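Local atomic coordinates of effector protein hopAB3 (Pseudomonas syringae pv. maculicola, PDB entry 3TJY), a protein that is a type III effector, represented by its Pto-binding domain, that the tomato Pto resistance protein recognises, triggering immunity, and that promotes virulence in susceptible plants. Residues Val4-Arg9 with Ser63-Ala68. Sequence-based numbering, arbitrary orientation.
Sequences VPRANR and SELAIA
V4 and A68 bring the backbones of two helical segments to 5.4 Å between their CA atoms, where 4-9 and 64-68 cross at -57° with their axes 8.6 Å apart. The crossing illustrates how, with alanine on both sides, a single methyl from each helix fills the space between the backbones. A7 CB, directed at the second helix, lies 3.5 Å from A68 C. Methyl also meets methyl, A7 CB being 3.7 Å from A68 CB. A68 CB in turn reaches back to the first helix, 4.1 Å from V4 N. V4 turns its CB away from the second helix, and V4 CG2 only grazes A68 CB at 4.4 Å. Beside this alanine pair lies L65: with CG anti to the backbone N (chi1 -176°), its isobutyl end swings toward helix 4-9. L65 CD1 touches A7 N at 3.9 Å. The R6 chain, extended from CG to NE, crosses the leucine at about a right angle; R6 CB and CG pack on L65 CD1, and R6 CD touches both L65 CD1 and L65 CD2 at 4.0 Å, while the guanidinium travels on to weak hydrogen bonds with H50 ND1 and Q49 O. The domain probably serves in host recognition as a whole. Within this small helical bundle the contact joins the N-terminal helix 3-16 to the last helix, 64-77; L65 also touches I10 and F51, the latter just beyond helix 41-50.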
loop_
_atom_site.group_PDB
_atom_site.type_symbol
_atom_site.label_atom_id
_atom_site.label_comp_id
_atom_site.label_asym_id
_atom_site.label_seq_id
_atom_site.Cartn_x
_atom_site.Cartn_y
_atom_site.Cartn_z
ATOM N N VAL A 4 -0.458 -0.888 12.529
ATOM C CA VAL A 4 0.968 -0.656 12.273
ATOM C C VAL A 4 1.704 -1.945 11.907
ATOM O O VAL A 4 2.362 -2.002 10.878
ATOM C CB VAL A 4 1.672 0.049 13.439
ATOM C CG1 VAL A 4 3.196 0.057 13.216
ATOM C CG2 VAL A 4 1.129 1.459 13.582
ATOM N N PRO A 5 1.585 -2.998 12.734
ATOM C CA PRO A 5 2.269 -4.210 12.277
ATOM C C PRO A 5 1.735 -4.713 10.944
ATOM O O PRO A 5 2.493 -5.290 10.154
ATOM C CB PRO A 5 1.987 -5.233 13.393
ATOM C CG PRO A 5 0.885 -4.649 14.215
ATOM C CD PRO A 5 1.036 -3.144 14.086
ATOM N N ARG A 6 0.449 -4.517 10.677
ATOM C CA ARG A 6 -0.064 -4.929 9.373
ATOM C C ARG A 6 0.561 -4.120 8.239
ATOM O O ARG A 6 0.943 -4.684 7.215
ATOM C CB ARG A 6 -1.602 -4.888 9.309
ATOM C CG ARG A 6 -2.127 -5.532 8.045
ATOM C CD ARG A 6 -3.639 -5.646 8.032
ATOM N NE ARG A 6 -4.106 -6.479 6.924
ATOM C CZ ARG A 6 -4.820 -7.591 7.075
ATOM N NH1 ARG A 6 -5.164 -8.008 8.290
ATOM N NH2 ARG A 6 -5.201 -8.287 6.012
ATOM N N ALA A 7 0.673 -2.804 8.415
ATOM C CA ALA A 7 1.316 -1.973 7.398
ATOM C C ALA A 7 2.761 -2.385 7.189
ATOM O O ALA A 7 3.263 -2.370 6.062
ATOM C CB ALA A 7 1.228 -0.499 7.784
ATOM N N ASN A 8 3.443 -2.753 8.271
ATOM C CA ASN A 8 4.833 -3.208 8.138
ATOM C C ASN A 8 4.949 -4.500 7.345
ATOM O O ASN A 8 5.926 -4.698 6.614
ATOM C CB ASN A 8 5.469 -3.398 9.518
ATOM C CG ASN A 8 5.701 -2.093 10.229
ATOM O OD1 ASN A 8 5.855 -1.043 9.599
ATOM N ND2 ASN A 8 5.752 -2.152 11.558
ATOM N N ARG A 9 3.971 -5.392 7.528
ATOM C CA ARG A 9 3.891 -6.630 6.758
ATOM C C ARG A 9 3.650 -6.321 5.270
ATOM O O ARG A 9 4.217 -6.973 4.391
ATOM C CB ARG A 9 2.776 -7.526 7.316
ATOM C CG ARG A 9 2.449 -8.751 6.485
ATOM C CD ARG A 9 3.653 -9.672 6.352
ATOM N NE ARG A 9 3.270 -11.027 5.965
ATOM C CZ ARG A 9 4.120 -11.932 5.493
ATOM N NH1 ARG A 9 3.693 -13.146 5.167
ATOM N NH2 ARG A 9 5.398 -11.618 5.338
ATOM N N SER A 63 -8.836 5.388 6.596
ATOM C CA SER A 63 -8.814 4.117 7.315
ATOM C C SER A 63 -7.517 3.970 8.086
ATOM O O SER A 63 -6.477 4.455 7.648
ATOM C CB SER A 63 -9.001 2.941 6.366
ATOM O OG SER A 63 -7.841 2.759 5.575
ATOM N N GLU A 64 -7.575 3.301 9.233
ATOM C CA GLU A 64 -6.368 3.110 10.042
ATOM C C GLU A 64 -5.244 2.461 9.248
ATOM O O GLU A 64 -4.070 2.834 9.383
ATOM C CB GLU A 64 -6.667 2.292 11.307
ATOM C CG GLU A 64 -7.337 3.075 12.416
ATOM C CD GLU A 64 -7.597 2.214 13.640
ATOM O OE1 GLU A 64 -7.473 0.972 13.523
ATOM O OE2 GLU A 64 -7.919 2.776 14.710
ATOM N N LEU A 65 -5.583 1.484 8.406
ATOM C CA LEU A 65 -4.541 0.779 7.663
ATOM C C LEU A 65 -3.937 1.675 6.598
ATOM O O LEU A 65 -2.723 1.664 6.396
ATOM C CB LEU A 65 -5.082 -0.520 7.045
ATOM C CG LEU A 65 -4.017 -1.362 6.333
ATOM C CD1 LEU A 65 -2.920 -1.826 7.319
ATOM C CD2 LEU A 65 -4.676 -2.581 5.675
ATOM N N ALA A 66 -4.762 2.453 5.905
ATOM C CA ALA A 66 -4.211 3.347 4.887
ATOM C C ALA A 66 -3.288 4.379 5.515
ATOM O O ALA A 66 -2.249 4.726 4.943
ATOM C CB ALA A 66 -5.321 4.027 4.099
ATOM N N ILE A 67 -3.668 4.888 6.687
ATOM C CA ILE A 67 -2.824 5.850 7.384
ATOM C C ILE A 67 -1.512 5.185 7.781
ATOM O O ILE A 67 -0.431 5.739 7.565
ATOM C CB ILE A 67 -3.530 6.405 8.642
ATOM C CG1 ILE A 67 -4.721 7.260 8.246
ATOM C CG2 ILE A 67 -2.559 7.207 9.504
ATOM C CD1 ILE A 67 -5.638 7.639 9.411
ATOM N N ALA A 68 -1.601 4.003 8.382
ATOM C CA ALA A 68 -0.391 3.303 8.819
ATOM C C ALA A 68 0.512 2.974 7.642
ATOM O O ALA A 68 1.726 3.056 7.757
ATOM C CB ALA A 68 -0.747 2.021 9.599
#